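Local coordinates for protein CAS6A (Thermus thermophilus, PDB 4C97) that probably cleaves CRISPR RNA as a Cas6-family endoribonuclease, supplying processed RNAs for antiviral defence, at residues A8-V13 with P76-L81; G182-A187 with D192-V197; S225-K230 with G236-E241. The protein carries 1 engineered substitution. All blocks are in the same frame, centred on the assembly; numbering follows the deposited sequence.

Contact 1 (A8-V13 with P76-L81); sequences AALVLV and PRLYAL
L10 and L78 meet where strand 6-15 faces the end of helix 68-79, and the tight part of the contact gathers round one methyl, CD2 of L10. It lies 4.0 Å from L78 CD1, and 3.9 Å from CE2 of the Y79 ring, which it reaches obliquely. The L10 side chain leaves the strand with CG beside its backbone N (chi1 -77°), which carries CD2 up to both partners; against Y79 the two side chains run at about a right angle. L12, two residues along on the same face of the strand, packs more loosely: its CD2 stays 4.4 Å from CD1 of L81. L32 and F28 of helix 22-36 touch L78 and L81 respectively. The outer margin belongs to Y79, which is partly exposed: its CB points away from the strand, but the ring comes back to L10, and its hydroxyl is hydrogen-bonded to Q99 OE1. Everything across the contact is apolar. It is helix-on-sheet packing within the order strand 6-15, helix 22-36, strands 48-55 and 58-65, helix 68-79, strand 91-109, the beta-alpha-beta-beta-alpha-beta pattern of the ferredoxin-like fold seen in RAMP proteins.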
ATOM      1  N   ALA A   8       6.211  -5.414   6.558  1.00 13.05           N
ATOM      2  CA  ALA A   8       5.435  -6.619   6.323  1.00 12.65           C
ATOM      3  C   ALA A   8       4.000  -6.315   5.938  1.00 17.01           C
ATOM      4  O   ALA A   8       3.454  -5.276   6.310  1.00 14.88           O
ATOM      5  CB  ALA A   8       5.449  -7.476   7.566  1.00 16.05           C
ATOM      6  N   ALA A   9       3.420  -7.225   5.162  1.00 14.43           N
ATOM      7  CA  ALA A   9       1.994  -7.209   4.852  1.00 14.24           C
ATOM      8  C   ALA A   9       1.500  -8.602   5.131  1.00 13.14           C
ATOM      9  O   ALA A   9       1.879  -9.573   4.459  1.00 14.11           O
ATOM     10  CB  ALA A   9       1.763  -6.842   3.391  1.00 13.50           C
ATOM     11  N   LEU A  10       0.664  -8.703   6.164  1.00 11.75           N
ATOM     12  CA  LEU A  10       0.064  -9.966   6.519  1.00 12.30           C
ATOM     13  C   LEU A  10      -1.362 -10.032   6.012  1.00 12.93           C
ATOM     14  O   LEU A  10      -2.132  -9.065   6.151  1.00 14.33           O
ATOM     15  CB  LEU A  10       0.070 -10.129   8.031  1.00 15.80           C
ATOM     16  CG  LEU A  10       1.409 -10.505   8.660  1.00 25.22           C
ATOM     17  CD1 LEU A  10       2.440  -9.413   8.509  1.00 30.86           C
ATOM     18  CD2 LEU A  10       1.188 -10.814  10.141  1.00 29.20           C
ATOM     19  N   VAL A  11      -1.713 -11.179   5.443  1.00 14.08           N
ATOM     20  CA  VAL A  11      -3.043 -11.394   4.893  1.00 12.83           C
ATOM     21  C   VAL A  11      -3.882 -12.292   5.795  1.00 17.27           C
ATOM     22  O   VAL A  11      -3.441 -13.374   6.192  1.00 15.18           O
ATOM     23  CB  VAL A  11      -2.984 -12.002   3.491  1.00 13.04           C
ATOM     24  CG1 VAL A  11      -4.376 -12.427   3.019  1.00 15.71           C
ATOM     25  CG2 VAL A  11      -2.395 -10.983   2.480  1.00 14.26           C
ATOM     26  N   LEU A  12      -5.087 -11.831   6.117  1.00 15.81           N
ATOM     27  CA  LEU A  12      -6.062 -12.640   6.856  1.00 14.99           C
ATOM     28  C   LEU A  12      -7.023 -13.249   5.855  1.00 15.58           C
ATOM     29  O   LEU A  12      -7.825 -12.528   5.223  1.00 15.29           O
ATOM     30  CB  LEU A  12      -6.864 -11.787   7.850  1.00 16.85           C
ATOM     31  CG  LEU A  12      -6.179 -11.313   9.130  1.00 27.23           C
ATOM     32  CD1 LEU A  12      -4.811 -10.709   8.872  1.00 36.12           C
ATOM     33  CD2 LEU A  12      -7.076 -10.313   9.856  1.00 29.45           C
ATOM     34  N   VAL A  13      -6.935 -14.572   5.725  1.00 16.63           N
ATOM     35  CA  VAL A  13      -7.813 -15.333   4.855  1.00 17.65           C
ATOM     36  C   VAL A  13      -9.106 -15.550   5.629  1.00 21.60           C
ATOM     37  O   VAL A  13      -9.087 -16.058   6.745  1.00 21.80           O
ATOM     38  CB  VAL A  13      -7.191 -16.677   4.444  1.00 21.82           C
ATOM     39  CG1 VAL A  13      -8.153 -17.484   3.585  1.00 22.40           C
ATOM     40  CG2 VAL A  13      -5.893 -16.445   3.708  1.00 23.08           C
ATOM     41  N   PRO A  76       2.410 -11.179  16.299  1.00 35.99           N
ATOM     42  CA  PRO A  76       1.968 -12.281  17.163  1.00 36.51           C
ATOM     43  C   PRO A  76       0.489 -12.191  17.501  1.00 33.63           C
ATOM     44  O   PRO A  76      -0.200 -13.204  17.601  1.00 31.06           O
ATOM     45  CB  PRO A  76       2.814 -12.101  18.438  1.00 42.50           C
ATOM     46  CG  PRO A  76       3.947 -11.240  18.043  1.00 43.82           C
ATOM     47  CD  PRO A  76       3.430 -10.346  16.961  1.00 37.09           C
ATOM     48  N   ARG A  77      -0.001 -10.972  17.678  1.00 36.67           N
ATOM     49  CA  ARG A  77      -1.405 -10.774  18.003  1.00 40.45           C
ATOM     50  C   ARG A  77      -2.270 -11.124  16.785  1.00 28.10           C
ATOM     51  O   ARG A  77      -3.329 -11.725  16.925  1.00 28.43           O
ATOM     52  CB  ARG A  77      -1.634  -9.334  18.464  1.00 48.58           C
ATOM     53  CG  ARG A  77      -3.052  -9.019  18.882  1.00 49.65           C
ATOM     54  CD  ARG A  77      -3.364  -9.512  20.290  1.00 56.85           C
ATOM     55  NE  ARG A  77      -4.789  -9.377  20.588  1.00 59.41           N
ATOM     56  CZ  ARG A  77      -5.739 -10.131  20.041  1.00 59.10           C
ATOM     57  NH1 ARG A  77      -5.424 -11.081  19.164  1.00 47.13           N
ATOM     58  NH2 ARG A  77      -7.009  -9.933  20.369  1.00 67.83           N
ATOM     59  N   LEU A  78      -1.797 -10.783  15.586  1.00 26.86           N
ATOM     60  CA  LEU A  78      -2.521 -11.168  14.377  1.00 25.86           C
ATOM     61  C   LEU A  78      -2.517 -12.683  14.223  1.00 26.79           C
ATOM     62  O   LEU A  78      -3.552 -13.276  13.950  1.00 31.09           O
ATOM     63  CB  LEU A  78      -1.956 -10.481  13.136  1.00 24.62           C
ATOM     64  CG  LEU A  78      -2.173  -8.968  13.072  1.00 23.96           C
ATOM     65  CD1 LEU A  78      -1.372  -8.370  11.918  1.00 25.96           C
ATOM     66  CD2 LEU A  78      -3.643  -8.617  12.932  1.00 23.93           C
ATOM     67  N   TYR A  79      -1.373 -13.329  14.441  1.00 32.22           N
ATOM     68  CA  TYR A  79      -1.340 -14.786  14.337  1.00 28.57           C
ATOM     69  C   TYR A  79      -2.302 -15.481  15.293  1.00 30.75           C
ATOM     70  O   TYR A  79      -2.863 -16.522  14.958  1.00 38.40           O
ATOM     71  CB  TYR A  79       0.085 -15.313  14.503  1.00 35.00           C
ATOM     72  CG  TYR A  79       0.855 -15.194  13.217  1.00 35.11           C
ATOM     73  CD1 TYR A  79       0.641 -16.089  12.180  1.00 44.45           C
ATOM     74  CD2 TYR A  79       1.762 -14.169  13.020  1.00 39.65           C
ATOM     75  CE1 TYR A  79       1.328 -15.980  10.994  1.00 45.10           C
ATOM     76  CE2 TYR A  79       2.454 -14.047  11.832  1.00 40.95           C
ATOM     77  CZ  TYR A  79       2.233 -14.955  10.823  1.00 42.75           C
ATOM     78  OH  TYR A  79       2.926 -14.836   9.642  1.00 45.73           O
ATOM     79  N   ALA A  80      -2.517 -14.906  16.471  1.00 35.21           N
ATOM     80  CA  ALA A  80      -3.417 -15.506  17.449  1.00 35.66           C
ATOM     81  C   ALA A  80      -4.878 -15.445  17.006  1.00 35.14           C
ATOM     82  O   ALA A  80      -5.739 -16.048  17.646  1.00 36.76           O
ATOM     83  CB  ALA A  80      -3.255 -14.834  18.795  1.00 35.39           C
ATOM     84  N   LEU A  81      -5.157 -14.726  15.920  1.00 35.81           N
ATOM     85  CA  LEU A  81      -6.526 -14.616  15.417  1.00 34.48           C
ATOM     86  C   LEU A  81      -6.978 -15.865  14.664  1.00 30.67           C
ATOM     87  O   LEU A  81      -8.175 -16.052  14.440  1.00 29.44           O
ATOM     88  CB  LEU A  81      -6.676 -13.388  14.502  1.00 28.94           C
ATOM     89  CG  LEU A  81      -6.446 -12.041  15.171  1.00 35.87           C
ATOM     90  CD1 LEU A  81      -6.439 -10.939  14.127  1.00 45.88           C
ATOM     91  CD2 LEU A  81      -7.501 -11.777  16.247  1.00 45.16           C
TER

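Contact 2 (G182-A187 with D192-V197); sequences GRTLPA and DTAGFV
R183 and V197 are joined by a pair of backbone hydrogen bonds, as are L185 and G195, so the two strands form an antiparallel hairpin. R183 N to V197 O (3.0 Å) is nearly straight at 163°, and V197 N returns the bond to R183 O. L185 and G195 exchange N-to-O bonds of 2.8 Å both ways. Past the non-hydrogen-bonded pair P186 and A194, A187 N continues the pattern with T193 O at 2.9 Å. A second kind of contact fills in between: T184 CA lies 3.2 Å from G195 O in a CA-H...O contact, as A194 CA does to L185 O. Among apolar side chains, L185 CD1 meets V197 CG2 at 4.0 Å. Within 182-187, L185 CD2 lies 3.4 Å above the R183 guanidinium plane, offset toward its rim. On the other face, F196 has CG anti to its backbone N (chi1 -175°), which brings CZ obliquely within 3.7 Å of backbone atom G182 CA; the ring and V197 O fill the place a CB there would take. Strand 194-197 is outermost in its sheet beside strand 176-186; F131 of strand 129-134 touches A187 and T193, F196 is backbone-bonded to T130, and T193 OG1 bonds H138 ND1.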
ATOM      1  N   GLY A 182      -7.249   2.594 -17.314  1.00 11.97           N
ATOM      2  CA  GLY A 182      -8.034   2.381 -16.117  1.00 11.60           C
ATOM      3  C   GLY A 182      -9.260   3.239 -16.044  1.00 12.10           C
ATOM      4  O   GLY A 182      -9.706   3.800 -17.057  1.00 13.02           O
ATOM      5  N   ARG A 183      -9.798   3.333 -14.842  1.00 11.67           N
ATOM      6  CA  ARG A 183     -11.040   4.090 -14.636  1.00 12.35           C
ATOM      7  C   ARG A 183     -11.151   4.468 -13.176  1.00 11.61           C
ATOM      8  O   ARG A 183     -10.476   3.883 -12.328  1.00 12.61           O
ATOM      9  CB  ARG A 183     -12.257   3.270 -15.054  1.00 13.73           C
ATOM     10  CG  ARG A 183     -12.520   2.092 -14.169  1.00 15.98           C
ATOM     11  CD  ARG A 183     -13.772   1.306 -14.492  1.00 29.02           C
ATOM     12  NE  ARG A 183     -13.838   0.125 -13.621  1.00 48.81           N
ATOM     13  CZ  ARG A 183     -14.782  -0.811 -13.666  1.00 66.20           C
ATOM     14  NH1 ARG A 183     -15.769  -0.734 -14.546  1.00 65.12           N
ATOM     15  NH2 ARG A 183     -14.724  -1.835 -12.825  1.00 73.43           N
ATOM     16  N   THR A 184     -12.027   5.412 -12.877  1.00 12.18           N
ATOM     17  CA  THR A 184     -12.258   5.781 -11.504  1.00 11.77           C
ATOM     18  C   THR A 184     -13.514   5.113 -10.972  1.00 16.12           C
ATOM     19  O   THR A 184     -14.497   4.900 -11.696  1.00 14.38           O
ATOM     20  CB  THR A 184     -12.327   7.294 -11.347  1.00 12.06           C
ATOM     21  OG1 THR A 184     -13.326   7.804 -12.233  1.00 13.47           O
ATOM     22  CG2 THR A 184     -10.974   7.923 -11.638  1.00 14.52           C
ATOM     23  N   LEU A 185     -13.461   4.766  -9.692  1.00 14.00           N
ATOM     24  CA  LEU A 185     -14.579   4.129  -9.016  1.00 14.67           C
ATOM     25  C   LEU A 185     -14.883   4.923  -7.752  1.00 17.05           C
ATOM     26  O   LEU A 185     -13.995   5.546  -7.172  1.00 13.85           O
ATOM     27  CB  LEU A 185     -14.244   2.678  -8.629  1.00 17.12           C
ATOM     28  CG  LEU A 185     -13.959   1.661  -9.739  1.00 21.75           C
ATOM     29  CD1 LEU A 185     -13.566   0.316  -9.131  1.00 26.00           C
ATOM     30  CD2 LEU A 185     -15.152   1.497 -10.685  1.00 27.11           C
ATOM     31  N   PRO A 186     -16.154   4.917  -7.322  1.00 18.97           N
ATOM     32  CA  PRO A 186     -16.466   5.697  -6.122  1.00 17.41           C
ATOM     33  C   PRO A 186     -15.813   5.167  -4.867  1.00 14.08           C
ATOM     34  O   PRO A 186     -15.669   3.960  -4.680  1.00 14.98           O
ATOM     35  CB  PRO A 186     -17.985   5.542  -5.988  1.00 26.08           C
ATOM     36  CG  PRO A 186     -18.473   5.270  -7.359  1.00 32.60           C
ATOM     37  CD  PRO A 186     -17.373   4.416  -7.980  1.00 26.77           C
ATOM     38  N   ALA A 187     -15.401   6.087  -4.012  1.00 15.63           N
ATOM     39  CA  ALA A 187     -14.892   5.756  -2.692  1.00 14.00           C
ATOM     40  C   ALA A 187     -16.047   5.948  -1.735  1.00 13.52           C
ATOM     41  O   ALA A 187     -16.346   7.062  -1.326  1.00 14.31           O
ATOM     42  CB  ALA A 187     -13.747   6.664  -2.340  1.00 11.78           C
ATOM     43  N   ASP A 192     -18.087  12.773  -2.300  1.00 21.18           N
ATOM     44  CA  ASP A 192     -17.726  13.279  -3.620  1.00 23.21           C
ATOM     45  C   ASP A 192     -16.314  12.895  -4.005  1.00 19.60           C
ATOM     46  O   ASP A 192     -15.548  13.741  -4.439  1.00 26.15           O
ATOM     47  CB  ASP A 192     -17.836  14.816  -3.692  1.00 37.86           C
ATOM     48  CG  ASP A 192     -19.242  15.330  -3.433  1.00 62.42           C
ATOM     49  OD1 ASP A 192     -20.214  14.642  -3.815  1.00 76.32           O
ATOM     50  OD2 ASP A 192     -19.377  16.439  -2.862  1.00 56.94           O
ATOM     51  N   THR A 193     -15.962  11.628  -3.813  1.00 15.98           N
ATOM     52  CA  THR A 193     -14.617  11.158  -4.072  1.00 14.33           C
ATOM     53  C   THR A 193     -14.642   9.898  -4.908  1.00 17.05           C
ATOM     54  O   THR A 193     -15.374   8.967  -4.605  1.00 15.27           O
ATOM     55  CB  THR A 193     -13.894  10.857  -2.752  1.00 13.52           C
ATOM     56  OG1 THR A 193     -13.815  12.054  -1.976  1.00 19.40           O
ATOM     57  CG2 THR A 193     -12.483  10.309  -2.984  1.00 12.83           C
ATOM     58  N   ALA A 194     -13.851   9.891  -5.979  1.00 15.97           N
ATOM     59  CA  ALA A 194     -13.568   8.665  -6.708  1.00 17.23           C
ATOM     60  C   ALA A 194     -12.075   8.402  -6.651  1.00 12.63           C
ATOM     61  O   ALA A 194     -11.289   9.280  -6.272  1.00 13.97           O
ATOM     62  CB  ALA A 194     -14.034   8.759  -8.148  1.00 16.65           C
ATOM     63  N   GLY A 195     -11.689   7.169  -6.966  1.00 11.01           N
ATOM     64  CA  GLY A 195     -10.292   6.816  -7.048  1.00  8.79           C
ATOM     65  C   GLY A 195      -9.982   5.978  -8.267  1.00  8.88           C
ATOM     66  O   GLY A 195     -10.816   5.213  -8.747  1.00 10.99           O
ATOM     67  N   PHE A 196      -8.769   6.148  -8.783  1.00  8.70           N
ATOM     68  CA  PHE A 196      -8.311   5.401  -9.949  1.00 11.66           C
ATOM     69  C   PHE A 196      -7.990   3.950  -9.633  1.00  9.38           C
ATOM     70  O   PHE A 196      -7.380   3.649  -8.606  1.00  8.96           O
ATOM     71  CB  PHE A 196      -7.049   6.047 -10.502  1.00  8.64           C
ATOM     72  CG  PHE A 196      -6.558   5.419 -11.784  1.00  9.76           C
ATOM     73  CD1 PHE A 196      -7.114   5.783 -12.989  1.00 13.26           C
ATOM     74  CD2 PHE A 196      -5.524   4.491 -11.782  1.00  9.79           C
ATOM     75  CE1 PHE A 196      -6.668   5.216 -14.162  1.00 11.18           C
ATOM     76  CE2 PHE A 196      -5.076   3.930 -12.963  1.00  9.60           C
ATOM     77  CZ  PHE A 196      -5.631   4.291 -14.138  1.00 10.52           C
ATOM     78  N   VAL A 197      -8.393   3.072 -10.548  1.00  9.44           N
ATOM     79  CA  VAL A 197      -8.014   1.667 -10.561  1.00  9.07           C
ATOM     80  C   VAL A 197      -7.548   1.328 -11.961  1.00  9.58           C
ATOM     81  O   VAL A 197      -8.200   1.724 -12.955  1.00 12.41           O
ATOM     82  CB  VAL A 197      -9.202   0.763 -10.168  1.00 13.77           C
ATOM     83  CG1 VAL A 197      -8.875  -0.701 -10.316  1.00 22.99           C
ATOM     84  CG2 VAL A 197      -9.605   1.035  -8.719  1.00 13.42           C
TER

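Contact 3 (S225-K230 with G236-E241); sequences SGVGAK and GRARAE. With SO4 (sulfate ion), chain C; SO4 (sulfate ion), chain D.
V227 and G236 touch across the contact, and next to them stands its flat group, the R237 guanidinium, which has the chain D sulfate at its edge, the sulfur in its plane, and W104 as a cation-pi partner. NH1 of R237 gives a bond of 3.2 Å to O1 of the chain D sulfate and NH2 one of 3.2 Å to its O4, a two-pronged grip that fixes the rotation of the group. CB of R237 points away from segment 225-230, and a bend at chi3 (54°) turns the guanidinium to that sulfate. W104 NE1 and R125 NH2 also bond a sulfate. V227 N bonds G236 O at 2.7 Å, bent to 147° at the hydrogen, with the donor tilted 17° from the carbonyl plane. G236 CA closes back on V227 O at 3.2 Å in a CA-H...O contact, and V227 CG2 touches A238 CB at 3.9 Å. K230 NZ lies 2.8 Å from O2 of the chain C sulfate. G226, G228 and G236 all have positive phi, in keeping with the glycine-rich loop of Cas6 proteins. The loop follows helix 209-225 and leads into strand 238-241, which edges the sheet beside strand 121-127; the buried V227 touches V147 and L151 of helix 144-158, F126 of strand 121-127, and T130 and F132 of strand 129-134.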
ATOM      1  N   SER A 225       3.130   0.095   1.413  1.00 10.27           N
ATOM      2  CA  SER A 225       2.560   1.366   1.867  1.00  8.11           C
ATOM      3  C   SER A 225       1.208   1.706   1.237  1.00  9.03           C
ATOM      4  O   SER A 225       0.354   2.372   1.846  1.00 11.92           O
ATOM      5  CB  SER A 225       3.515   2.517   1.568  1.00 14.80           C
ATOM      6  OG  SER A 225       3.723   2.619   0.183  1.00 15.08           O
ATOM      7  N   GLY A 226       1.024   1.272   0.004  1.00 10.41           N
ATOM      8  CA  GLY A 226      -0.060   1.784  -0.805  1.00 11.95           C
ATOM      9  C   GLY A 226       0.255   3.191  -1.259  1.00 11.88           C
ATOM     10  O   GLY A 226       1.320   3.752  -0.968  1.00 11.33           O
ATOM     11  N   VAL A 227      -0.684   3.772  -1.991  1.00  9.27           N
ATOM     12  CA  VAL A 227      -0.442   5.052  -2.643  1.00  9.04           C
ATOM     13  C   VAL A 227      -1.559   6.041  -2.316  1.00  9.02           C
ATOM     14  O   VAL A 227      -2.732   5.694  -2.364  1.00 10.69           O
ATOM     15  CB  VAL A 227      -0.386   4.887  -4.159  1.00 10.33           C
ATOM     16  CG1 VAL A 227      -0.278   6.248  -4.832  1.00  9.56           C
ATOM     17  CG2 VAL A 227       0.794   4.003  -4.596  1.00  8.37           C
ATOM     18  N   GLY A 228      -1.179   7.270  -2.001  1.00  9.05           N
ATOM     19  CA  GLY A 228      -2.142   8.344  -1.812  1.00  9.52           C
ATOM     20  C   GLY A 228      -2.860   8.342  -0.483  1.00 12.87           C
ATOM     21  O   GLY A 228      -2.327   7.886   0.536  1.00 10.56           O
ATOM     22  N   ALA A 229      -4.075   8.855  -0.503  1.00 11.40           N
ATOM     23  CA  ALA A 229      -4.826   9.144   0.712  1.00 10.13           C
ATOM     24  C   ALA A 229      -5.654   7.967   1.196  1.00 10.69           C
ATOM     25  O   ALA A 229      -6.094   7.132   0.412  1.00  9.98           O
ATOM     26  CB  ALA A 229      -5.726  10.334   0.464  1.00 10.09           C
ATOM     27  N   LYS A 230      -5.888   7.945   2.503  1.00 12.83           N
ATOM     28  CA  LYS A 230      -6.809   7.009   3.136  1.00 13.35           C
ATOM     29  C   LYS A 230      -6.416   5.561   2.894  1.00 11.14           C
ATOM     30  O   LYS A 230      -7.267   4.691   2.748  1.00  9.43           O
ATOM     31  CB  LYS A 230      -8.245   7.323   2.721  1.00 11.78           C
ATOM     32  CG  LYS A 230      -8.520   8.789   2.984  1.00 18.99           C
ATOM     33  CD  LYS A 230      -9.775   9.067   3.751  1.00 26.01           C
ATOM     34  CE  LYS A 230      -9.914  10.563   4.026  1.00 25.89           C
ATOM     35  NZ  LYS A 230      -9.369  10.931   5.369  1.00 33.46           N
ATOM     36  N   GLY A 236      -5.944   2.923  -2.350  1.00  7.81           N
ATOM     37  CA  GLY A 236      -4.553   3.043  -2.760  1.00  9.51           C
ATOM     38  C   GLY A 236      -3.723   1.774  -2.695  1.00  9.68           C
ATOM     39  O   GLY A 236      -2.490   1.852  -2.691  1.00  9.66           O
ATOM     40  N   ARG A 237      -4.371   0.611  -2.695  1.00  8.50           N
ATOM     41  CA  ARG A 237      -3.651  -0.640  -2.669  1.00  9.88           C
ATOM     42  C   ARG A 237      -3.017  -0.794  -4.050  1.00 10.31           C
ATOM     43  O   ARG A 237      -3.682  -0.643  -5.077  1.00  9.67           O
ATOM     44  CB  ARG A 237      -4.571  -1.803  -2.312  1.00  7.64           C
ATOM     45  CG  ARG A 237      -3.873  -3.141  -2.342  1.00  7.85           C
ATOM     46  CD  ARG A 237      -4.662  -4.211  -1.600  1.00 10.78           C
ATOM     47  NE  ARG A 237      -6.048  -4.388  -2.012  1.00 12.41           N
ATOM     48  CZ  ARG A 237      -6.444  -5.129  -3.041  1.00 10.81           C
ATOM     49  NH1 ARG A 237      -5.551  -5.738  -3.808  1.00 13.42           N
ATOM     50  NH2 ARG A 237      -7.727  -5.269  -3.309  1.00 11.95           N
ATOM     51  N   ALA A 238      -1.717  -1.029  -4.076  1.00  9.83           N
ATOM     52  CA  ALA A 238      -0.978  -0.988  -5.324  1.00  9.66           C
ATOM     53  C   ALA A 238       0.205  -1.905  -5.271  1.00 13.14           C
ATOM     54  O   ALA A 238       0.684  -2.237  -4.198  1.00  9.11           O
ATOM     55  CB  ALA A 238      -0.509   0.418  -5.611  1.00  9.50           C
ATOM     56  N   ARG A 239       0.665  -2.298  -6.448  1.00  8.97           N
ATOM     57  CA  ARG A 239       1.916  -3.040  -6.542  1.00 10.18           C
ATOM     58  C   ARG A 239       2.628  -2.791  -7.860  1.00 11.05           C
ATOM     59  O   ARG A 239       2.007  -2.464  -8.868  1.00 11.29           O
ATOM     60  CB  ARG A 239       1.668  -4.535  -6.381  1.00 12.05           C
ATOM     61  CG  ARG A 239       0.952  -5.195  -7.536  1.00 14.20           C
ATOM     62  CD  ARG A 239       0.635  -6.670  -7.246  1.00 20.92           C
ATOM     63  NE  ARG A 239       1.829  -7.392  -6.824  1.00 25.28           N
ATOM     64  CZ  ARG A 239       1.831  -8.515  -6.111  1.00 27.83           C
ATOM     65  NH1 ARG A 239       0.689  -9.063  -5.712  1.00 30.07           N
ATOM     66  NH2 ARG A 239       2.981  -9.079  -5.784  1.00 31.57           N
ATOM     67  N   ALA A 240       3.944  -2.988  -7.855  1.00  9.67           N
ATOM     68  CA  ALA A 240       4.704  -2.902  -9.084  1.00 10.43           C
ATOM     69  C   ALA A 240       4.577  -4.179  -9.895  1.00 17.62           C
ATOM     70  O   ALA A 240       4.491  -5.273  -9.337  1.00 16.54           O
ATOM     71  CB  ALA A 240       6.175  -2.608  -8.799  1.00 12.11           C
ATOM     72  N   GLU A 241       4.581  -4.015 -11.220  1.00 15.13           N
ATOM     73  CA  GLU A 241       4.461  -5.119 -12.174  1.00 20.31           C
ATOM     74  C   GLU A 241       5.589  -5.026 -13.168  1.00 21.44           C
ATOM     75  O   GLU A 241       6.372  -4.083 -13.143  1.00 24.37           O
ATOM     76  CB  GLU A 241       3.168  -5.008 -12.995  1.00 25.70           C
ATOM     77  CG  GLU A 241       1.877  -5.079 -12.233  1.00 24.41           C
ATOM     78  CD  GLU A 241       0.664  -5.137 -13.155  1.00 26.13           C
ATOM     79  OE1 GLU A 241       0.645  -4.428 -14.186  1.00 31.83           O
ATOM     80  OE2 GLU A 241      -0.271  -5.902 -12.852  1.00 29.41           O
TER
HETATM   81  S   SO4 C1240     -10.342   9.603   8.394  1.00 26.89           S
HETATM   82  O1  SO4 C1240     -10.248   8.683   7.286  1.00 28.62           O
HETATM   83  O2  SO4 C1240     -10.642  10.913   7.836  1.00 36.80           O
HETATM   84  O3  SO4 C1240     -11.388   9.147   9.294  1.00 24.75           O
HETATM   85  O4  SO4 C1240      -9.094   9.639   9.144  1.00 40.14           O
HETATM   86  S   SO4 D1241      -7.014  -7.993  -6.534  1.00 44.75           S
HETATM   87  O1  SO4 D1241      -5.613  -7.847  -6.165  1.00 45.72           O
HETATM   88  O2  SO4 D1241      -7.270  -7.114  -7.676  1.00 46.89           O
HETATM   89  O3  SO4 D1241      -7.273  -9.375  -6.919  1.00 50.52           O
HETATM   90  O4  SO4 D1241      -7.945  -7.630  -5.473  1.00 33.61           O

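Overall arrangement
Contact 1 belongs to the N-terminal ferredoxin-like half of the chain, while contacts 2 and 3 belong to the second half and reach the same five-stranded sheet, whose outermost strands are 194-197 and 238-241. The centre of contact 3 lies about 4 Å from the centre of the chain. It is 14 Å from the centre of contact 2, with nearest atoms about 6 Å apart, and 20 Å from that of contact 1. Contacts 1 and 2 are the farthest apart, 29 Å between centres. Y235 touches both A187 of contact 2 and K230 of contact 3. The two sulfates, probably from the crystallisation liquor, both bind contact 3, which is consistent with a surface suited to RNA phosphates.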